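Arylamine n-acetyltransferase (PDB 1W5R) belongs to the enzymes that transfer an acetyl group from acetyl-coenzyme A to the nitrogen of arylamines, here as an engineered variant. Local coordinates at residues 83-86 with 92-95; 115-120 with 124-129; 157-162 with 166-171. The protein carries 1 engineered substitution. One frame throughout, in Å; residues are numbered along the deposited sequence.

Along the chain the three contacts follow one another in series, with none nesting in or crossing another. Interaction 1 closes the short turn between helix 73-87 and strand 90-98. The chain then returns as strand 111-119, whose backbone pairs with strand 90-98, so interactions 1 and 2 touch directly. Interaction 2 closes the hairpin to strand 127-129. Further on, interaction 3 closes a second hairpin, of strands 157-162 and 165-172. All three reach one antiparallel sheet, and its curl brings the two hairpins together: Leu-128 of interaction 2 packs on Leu-159 and Leu-168 of interaction 3. Interaction 1 keeps about 7 Å from interaction 3 at the nearest atoms.

Interaction 1. Residues 83-86 with 92-95; sequences VLEE and ERLS
Glu-85 and Arg-93 meet in a two-pronged salt bridge that spans the turn from helix to strand. The guanidinium presents its far end, giving one N-H to each carboxylate oxygen: NH1 of Arg-93 lies 2.8 Å from OE2 of Glu-85, and NH2 of Arg-93 lies 3.0 Å from OE1 of Glu-85. Both bonds are nearly straight and stay within the guanidinium plane. The carboxylate, however, is turned broadside, its plane 81° from that of the guanidinium, and each oxygen is approached from above the carboxylate plane. The pair is therefore a nearly perpendicular version of the end-on bidentate bridge, not the coplanar one.

The CA atoms of Glu-85 and Arg-93 are 11.2 Å apart, a gap spanned by the two long side chains. Glu-85 leaves the helix with CG beside its backbone N (chi1 -83°) and runs on extended. Arg-93 has a kink at chi2 (72°), beyond which the chain straightens and carries its tip across to the helix. Two bonds to two separate oxygens limit rotation of the guanidinium, which also makes a cation-pi contact with Tyr-82.

The bridge lies at the surface, while beneath it Leu-84 of helix 73-87 packs on Val-91 and on Val-118 of strand 111-119. Strand 90-98 runs beside that strand, Glu-92 and Leu-94 pairing by backbone with Ser-117 and Val-115.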
loop_
_atom_site.group_PDB
_atom_site.type_symbol
_atom_site.label_atom_id
_atom_site.label_comp_id
_atom_site.label_asym_id
_atom_site.label_seq_id
_atom_site.Cartn_x
_atom_site.Cartn_y
_atom_site.Cartn_z
ATOM N N VAL A 83 -6.265 22.512 26.427
ATOM C CA VAL A 83 -7.001 21.394 27.014
ATOM C C VAL A 83 -6.305 20.903 28.276
ATOM O O VAL A 83 -6.958 20.722 29.319
ATOM C CB VAL A 83 -7.178 20.225 26.016
ATOM C CG1 VAL A 83 -7.656 18.980 26.738
ATOM C CG2 VAL A 83 -8.135 20.613 24.926
ATOM N N LEU A 84 -4.988 20.705 28.202
ATOM C CA LEU A 84 -4.258 20.158 29.349
ATOM C C LEU A 84 -4.255 21.113 30.538
ATOM O O LEU A 84 -4.423 20.678 31.682
ATOM C CB LEU A 84 -2.842 19.733 28.976
ATOM C CG LEU A 84 -2.745 18.587 27.959
ATOM C CD1 LEU A 84 -1.295 18.368 27.627
ATOM C CD2 LEU A 84 -3.407 17.264 28.410
ATOM N N GLU A 85 -4.078 22.402 30.258
ATOM C CA GLU A 85 -4.196 23.463 31.266
ATOM C C GLU A 85 -5.535 23.428 31.972
ATOM O O GLU A 85 -5.608 23.514 33.213
ATOM C CB GLU A 85 -4.078 24.821 30.593
ATOM C CG GLU A 85 -2.687 25.256 30.372
ATOM C CD GLU A 85 -2.593 26.723 30.010
ATOM O OE1 GLU A 85 -3.462 27.245 29.257
ATOM O OE2 GLU A 85 -1.622 27.337 30.467
ATOM N N GLU A 86 -6.600 23.315 31.184
ATOM C CA GLU A 86 -7.950 23.344 31.727
ATOM C C GLU A 86 -8.145 22.160 32.664
ATOM O O GLU A 86 -8.769 22.295 33.718
ATOM C CB GLU A 86 -8.995 23.366 30.600
ATOM C CG GLU A 86 -10.463 23.364 31.057
ATOM C CD GLU A 86 -10.864 24.581 31.890
ATOM O OE1 GLU A 86 -10.174 25.627 31.848
ATOM O OE2 GLU A 86 -11.891 24.481 32.591
ATOM N N GLU A 92 3.890 24.560 29.551
ATOM C CA GLU A 92 4.677 25.598 28.886
ATOM C C GLU A 92 4.716 25.299 27.392
ATOM O O GLU A 92 4.812 24.127 26.993
ATOM C CB GLU A 92 6.080 25.690 29.476
ATOM C CG GLU A 92 6.042 26.181 30.930
ATOM C CD GLU A 92 7.390 26.196 31.617
ATOM O OE1 GLU A 92 8.285 25.413 31.232
ATOM O OE2 GLU A 92 7.545 26.997 32.568
ATOM N N ARG A 93 4.588 26.349 26.580
ATOM C CA ARG A 93 4.686 26.224 25.129
ATOM C C ARG A 93 6.098 26.495 24.662
ATOM O O ARG A 93 6.680 27.542 24.955
ATOM C CB ARG A 93 3.724 27.180 24.410
ATOM C CG ARG A 93 2.244 26.794 24.465
ATOM C CD ARG A 93 1.628 26.996 25.858
ATOM N NE ARG A 93 0.176 26.917 25.783
ATOM C CZ ARG A 93 -0.651 27.013 26.821
ATOM N NH1 ARG A 93 -0.172 27.200 28.053
ATOM N NH2 ARG A 93 -1.957 26.926 26.625
ATOM N N LEU A 94 6.675 25.539 23.945
ATOM C CA LEU A 94 8.028 25.711 23.446
ATOM C C LEU A 94 8.025 25.839 21.930
ATOM O O LEU A 94 7.072 25.396 21.270
ATOM C CB LEU A 94 8.891 24.512 23.847
ATOM C CG LEU A 94 8.850 24.092 25.327
ATOM C CD1 LEU A 94 9.793 22.922 25.589
ATOM C CD2 LEU A 94 9.203 25.256 26.251
ATOM N N SER A 95 9.087 26.436 21.405
ATOM C CA SER A 95 9.313 26.511 19.963
ATOM C C SER A 95 10.545 25.715 19.553
ATOM O O SER A 95 11.460 25.493 20.360
ATOM C CB SER A 95 9.468 27.974 19.511
ATOM O OG SER A 95 10.619 28.551 20.101
#

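Interaction 2. Residues 115-120 with 124-129; sequences VLSVAV and DGRYLV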
loop_
_atom_site.group_PDB
_atom_site.type_symbol
_atom_site.label_atom_id
_atom_site.label_comp_id
_atom_site.label_asym_id
_atom_site.label_seq_id
_atom_site.Cartn_x
_atom_site.Cartn_y
_atom_site.Cartn_z
ATOM N N VAL A 115 5.882 22.839 20.527
ATOM C CA VAL A 115 5.640 21.628 21.311
ATOM C C VAL A 115 5.300 22.025 22.755
ATOM O O VAL A 115 5.363 23.215 23.102
ATOM C CB VAL A 115 6.835 20.628 21.278
ATOM C CG1 VAL A 115 7.126 20.208 19.849
ATOM C CG2 VAL A 115 8.096 21.209 21.951
ATOM N N LEU A 116 4.928 21.044 23.579
ATOM C CA LEU A 116 4.531 21.333 24.961
ATOM C C LEU A 116 5.494 20.711 25.948
ATOM O O LEU A 116 5.982 19.595 25.725
ATOM C CB LEU A 116 3.133 20.796 25.251
ATOM C CG LEU A 116 2.042 21.265 24.285
ATOM C CD1 LEU A 116 0.728 20.562 24.629
ATOM C CD2 LEU A 116 1.903 22.796 24.321
ATOM N N SER A 117 5.761 21.440 27.029
ATOM C CA SER A 117 6.434 20.861 28.182
ATOM C C SER A 117 5.407 20.824 29.318
ATOM O O SER A 117 4.902 21.878 29.746
ATOM C CB SER A 117 7.673 21.666 28.542
ATOM O OG SER A 117 8.179 21.236 29.796
ATOM N N VAL A 118 5.074 19.613 29.765
ATOM C CA VAL A 118 3.915 19.387 30.633
ATOM C C VAL A 118 4.343 18.789 31.973
ATOM O O VAL A 118 5.129 17.849 32.013
ATOM C CB VAL A 118 2.877 18.463 29.942
ATOM C CG1 VAL A 118 1.658 18.206 30.808
ATOM C CG2 VAL A 118 2.446 19.046 28.597
ATOM N N ALA A 119 3.828 19.364 33.056
ATOM C CA ALA A 119 4.056 18.825 34.397
ATOM C C ALA A 119 2.741 18.336 34.986
ATOM O O ALA A 119 1.695 18.961 34.796
ATOM C CB ALA A 119 4.676 19.888 35.300
ATOM N N VAL A 120 2.792 17.208 35.691
ATOM C CA VAL A 120 1.686 16.828 36.576
ATOM C C VAL A 120 1.826 17.587 37.904
ATOM O O VAL A 120 2.945 17.757 38.405
ATOM C CB VAL A 120 1.608 15.296 36.845
ATOM C CG1 VAL A 120 1.313 14.531 35.567
ATOM C CG2 VAL A 120 2.874 14.785 37.504
ATOM N N ASP A 124 6.942 15.316 39.218
ATOM C CA ASP A 124 7.923 14.308 38.803
ATOM C C ASP A 124 8.620 14.738 37.506
ATOM O O ASP A 124 8.640 13.998 36.513
ATOM C CB ASP A 124 7.286 12.917 38.676
ATOM C CG ASP A 124 5.898 12.956 38.056
ATOM O OD1 ASP A 124 5.758 13.436 36.911
ATOM O OD2 ASP A 124 4.943 12.492 38.714
ATOM N N GLY A 125 9.192 15.943 37.525
ATOM C CA GLY A 125 9.815 16.514 36.331
ATOM C C GLY A 125 8.782 16.922 35.294
ATOM O O GLY A 125 7.614 17.160 35.622
ATOM N N ARG A 126 9.212 17.002 34.039
ATOM C CA ARG A 126 8.330 17.439 32.960
ATOM C C ARG A 126 8.321 16.437 31.818
ATOM O O ARG A 126 9.240 15.621 31.693
ATOM C CB ARG A 126 8.741 18.816 32.442
ATOM C CG ARG A 126 8.807 19.888 33.534
ATOM C CD ARG A 126 8.938 21.275 32.944
ATOM N NE ARG A 126 7.665 21.763 32.394
ATOM C CZ ARG A 126 6.736 22.422 33.089
ATOM N NH1 ARG A 126 6.913 22.668 34.386
ATOM N NH2 ARG A 126 5.616 22.824 32.504
ATOM N N TYR A 127 7.269 16.516 31.002
ATOM C CA TYR A 127 7.107 15.644 29.848
ATOM C C TYR A 127 7.030 16.446 28.564
ATOM O O TYR A 127 6.365 17.487 28.510
ATOM C CB TYR A 127 5.843 14.807 29.999
ATOM C CG TYR A 127 5.978 13.820 31.118
ATOM C CD1 TYR A 127 5.725 14.195 32.443
ATOM C CD2 TYR A 127 6.410 12.524 30.861
ATOM C CE1 TYR A 127 5.886 13.269 33.487
ATOM C CE2 TYR A 127 6.563 11.603 31.883
ATOM C CZ TYR A 127 6.305 11.975 33.182
ATOM O OH TYR A 127 6.477 11.031 34.171
ATOM N N LEU A 128 7.730 15.964 27.543
ATOM C CA LEU A 128 7.537 16.475 26.184
ATOM C C LEU A 128 6.270 15.883 25.596
ATOM O O LEU A 128 6.069 14.664 25.612
ATOM C CB LEU A 128 8.741 16.142 25.304
ATOM C CG LEU A 128 8.623 16.592 23.836
ATOM C CD1 LEU A 128 8.480 18.107 23.716
ATOM C CD2 LEU A 128 9.795 16.060 23.046
ATOM N N VAL A 129 5.404 16.758 25.088
ATOM C CA VAL A 129 4.167 16.329 24.443
ATOM C C VAL A 129 4.116 17.023 23.087
ATOM O O VAL A 129 4.289 18.238 22.997
ATOM C CB VAL A 129 2.926 16.683 25.300
ATOM C CG1 VAL A 129 1.656 16.349 24.554
ATOM C CG2 VAL A 129 2.986 15.911 26.633
HETATM O O HOH W 1 5.353 15.999 36.192
#
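Arg-126 reaches across to Ser-117 in a beta hairpin, where strand 111-119 turns into strand 127-129. It grips that serine side-on with two nitrogens: NE of Arg-126 donates to OG of Ser-117 at 2.7 Å, and NH2 of Arg-126 donates to O of Ser-117 at 3.0 Å. Both oxygens lie close to the guanidinium plane, but NH2 comes from above the plane of the carbonyl. OG is in place because it stands anti to the backbone N (chi1 170°), and a bend at chi3 (76°) of Arg-126 lays the guanidinium across strand 111-119. CB of Ala-119 covers one guanidinium face toward its rim, and NH1 goes on to a salt bridge with Glu-90.

On the sheet face of Leu-116, Val-118, Tyr-127 and Val-129, the valines meet by methyls, CG2 of Val-118 lying 3.7 Å from CG2 of Val-129; helices 25-38 and 73-87 cover this face. On the face of Ser-117 and Leu-128, CD1 of Leu-128 reaches CG2 of Val-115 at 3.6 Å.

Paired backbone bonds join Leu-116 to Val-129 and Val-118 to Tyr-127. At the turn a water accepts from N of Val-120 (2.9 Å) and donates to OD1 of Asp-124 (2.7 Å) and to O of Gly-125 (2.6 Å).

Interaction 3. Residues 157-162 with 166-171; sequences YRLTRH and HTLAAQ
Strands 157-162 and 166-171 run antiparallel, their axes 4.5 Å apart at closest approach and 157° between their directions, with reciprocal N-H...O bonds at the hydrogen-bonded pairs Arg-158 with Ala-169 and Thr-160 with Thr-167. The non-hydrogen-bonded pairs put their side chains on the opposite face. There CB of Ala-170 sits over one face of the Tyr-157 ring, 3.7 Å from its centroid and displaced toward the rim, a CH-pi contact. Leu-168 meets the same ring at its edge, with CD1 of Leu-168 3.9 Å from CD2 of Tyr-157. The hydroxyl of Tyr-157 is hydrogen-bonded to O of Gln-136. Leu-159 and Leu-168 cross at a slant, CD2 of Leu-159 lying 3.8 Å from CD1 of Leu-168.

The two strands form a beta hairpin of the curled antiparallel sheet, strand 165-172 having strand 175-182 on its other side. The curl lets the two leucines pack on Leu-128 and on Ile-142 of the distant strand 142-143.

Near the turn Arg-161 and His-166 lie side by side. Strand pairing sets CB of Arg-161 over the centre of the imidazole face, 4.0 Å from the ring centroid, and chi1 of 74° lays the rest of the chain alongside the ring. The imidazole also meets the ring of Phe-182, their planes only about 15° apart. On the outer face Thr-160 and Thr-167 point the same way, and a water lies 2.7 Å from OG1 of Thr-160 while donating to O of Thr-167. Over the centre of the Arg-158 guanidinium rests CG2 of Thr-160, and NE of Arg-158 is held by O of Gly-147.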
loop_
_atom_site.group_PDB
_atom_site.type_symbol
_atom_site.label_atom_id
_atom_site.label_comp_id
_atom_site.label_asym_id
_atom_site.label_seq_id
_atom_site.Cartn_x
_atom_site.Cartn_y
_atom_site.Cartn_z
ATOM N N TYR A 157 11.978 6.761 20.814
ATOM C CA TYR A 157 12.445 8.139 20.592
ATOM C C TYR A 157 13.544 8.465 21.593
ATOM O O TYR A 157 13.713 7.756 22.587
ATOM C CB TYR A 157 11.308 9.166 20.736
ATOM C CG TYR A 157 10.362 9.275 19.554
ATOM C CD1 TYR A 157 9.602 8.182 19.121
ATOM C CD2 TYR A 157 10.202 10.494 18.884
ATOM C CE1 TYR A 157 8.719 8.285 18.038
ATOM C CE2 TYR A 157 9.306 10.616 17.811
ATOM C CZ TYR A 157 8.584 9.509 17.392
ATOM O OH TYR A 157 7.701 9.615 16.345
ATOM N N ARG A 158 14.285 9.540 21.340
ATOM C CA ARG A 158 15.372 9.944 22.239
ATOM C C ARG A 158 15.587 11.456 22.208
ATOM O O ARG A 158 15.646 12.069 21.124
ATOM C CB ARG A 158 16.678 9.234 21.861
ATOM C CG ARG A 158 17.808 9.459 22.855
ATOM C CD ARG A 158 19.112 8.857 22.378
ATOM N NE ARG A 158 20.171 9.030 23.373
ATOM C CZ ARG A 158 21.462 9.181 23.089
ATOM N NH1 ARG A 158 21.888 9.174 21.838
ATOM N NH2 ARG A 158 22.334 9.347 24.073
ATOM N N LEU A 159 15.717 12.048 23.397
ATOM C CA LEU A 159 16.160 13.432 23.518
ATOM C C LEU A 159 17.642 13.452 23.842
ATOM O O LEU A 159 18.124 12.677 24.672
ATOM C CB LEU A 159 15.392 14.175 24.613
ATOM C CG LEU A 159 13.945 14.548 24.292
ATOM C CD1 LEU A 159 13.172 14.911 25.562
ATOM C CD2 LEU A 159 13.890 15.695 23.275
ATOM N N THR A 160 18.372 14.316 23.158
ATOM C CA THR A 160 19.754 14.634 23.524
ATOM C C THR A 160 19.848 16.149 23.635
ATOM O O THR A 160 18.966 16.870 23.152
ATOM C CB THR A 160 20.766 14.108 22.493
ATOM O OG1 THR A 160 20.409 14.557 21.178
ATOM C CG2 THR A 160 20.812 12.586 22.505
ATOM N N ARG A 161 20.877 16.653 24.302
ATOM C CA ARG A 161 21.027 18.093 24.383
ATOM C C ARG A 161 22.472 18.552 24.390
ATOM O O ARG A 161 23.372 17.837 24.868
ATOM C CB ARG A 161 20.276 18.654 25.595
ATOM C CG ARG A 161 20.920 18.393 26.951
ATOM C CD ARG A 161 20.093 18.995 28.081
ATOM N NE ARG A 161 20.682 18.699 29.391
ATOM C CZ ARG A 161 21.665 19.402 29.952
ATOM N NH1 ARG A 161 22.210 20.432 29.316
ATOM N NH2 ARG A 161 22.118 19.046 31.148
ATOM N N HIS A 162 22.674 19.740 23.830
ATOM C CA HIS A 162 23.897 20.512 23.993
ATOM C C HIS A 162 23.439 21.789 24.669
ATOM O O HIS A 162 22.734 22.591 24.044
ATOM C CB HIS A 162 24.481 20.840 22.624
ATOM C CG HIS A 162 25.215 19.702 21.987
ATOM N ND1 HIS A 162 25.973 19.856 20.847
ATOM C CD2 HIS A 162 25.332 18.401 22.346
ATOM C CE1 HIS A 162 26.521 18.698 20.526
ATOM N NE2 HIS A 162 26.147 17.798 21.417
ATOM N N HIS A 166 17.917 21.097 22.800
ATOM C CA HIS A 166 17.539 19.691 22.762
ATOM C C HIS A 166 17.269 19.274 21.333
ATOM O O HIS A 166 16.815 20.076 20.515
ATOM C CB HIS A 166 16.279 19.436 23.587
ATOM C CG HIS A 166 16.427 19.762 25.041
ATOM N ND1 HIS A 166 16.342 18.809 26.033
ATOM C CD2 HIS A 166 16.624 20.947 25.668
ATOM C CE1 HIS A 166 16.497 19.392 27.208
ATOM N NE2 HIS A 166 16.667 20.687 27.015
ATOM N N THR A 167 17.555 18.013 21.040
ATOM C CA THR A 167 17.151 17.403 19.781
ATOM C C THR A 167 16.284 16.197 20.072
ATOM O O THR A 167 16.676 15.340 20.845
ATOM C CB THR A 167 18.369 16.951 18.952
ATOM O OG1 THR A 167 19.178 18.086 18.628
ATOM C CG2 THR A 167 17.933 16.275 17.667
ATOM N N LEU A 168 15.104 16.140 19.457
ATOM C CA LEU A 168 14.292 14.923 19.474
ATOM C C LEU A 168 14.572 14.096 18.230
ATOM O O LEU A 168 14.511 14.615 17.107
ATOM C CB LEU A 168 12.803 15.268 19.503
ATOM C CG LEU A 168 11.881 14.045 19.566
ATOM C CD1 LEU A 168 12.012 13.349 20.915
ATOM C CD2 LEU A 168 10.434 14.446 19.297
ATOM N N ALA A 169 14.875 12.812 18.433
ATOM C CA ALA A 169 15.064 11.865 17.337
ATOM C C ALA A 169 14.119 10.686 17.476
ATOM O O ALA A 169 13.669 10.356 18.580
ATOM C CB ALA A 169 16.506 11.369 17.282
ATOM N N ALA A 170 13.823 10.060 16.345
ATOM C CA ALA A 170 12.992 8.858 16.296
ATOM C C ALA A 170 13.750 7.749 15.594
ATOM O O ALA A 170 14.496 7.995 14.634
ATOM C CB ALA A 170 11.704 9.125 15.553
ATOM N N GLN A 171 13.565 6.521 16.074
ATOM C CA GLN A 171 14.151 5.369 15.417
ATOM C C GLN A 171 13.174 4.938 14.349
ATOM O O GLN A 171 12.176 4.256 14.624
ATOM C CB GLN A 171 14.421 4.239 16.416
ATOM C CG GLN A 171 15.262 3.119 15.827
ATOM C CD GLN A 171 15.392 1.978 16.796
ATOM O OE1 GLN A 171 16.054 2.100 17.826
ATOM N NE2 GLN A 171 14.745 0.873 16.482
HETATM O O HOH W 2 18.551 13.086 19.786
#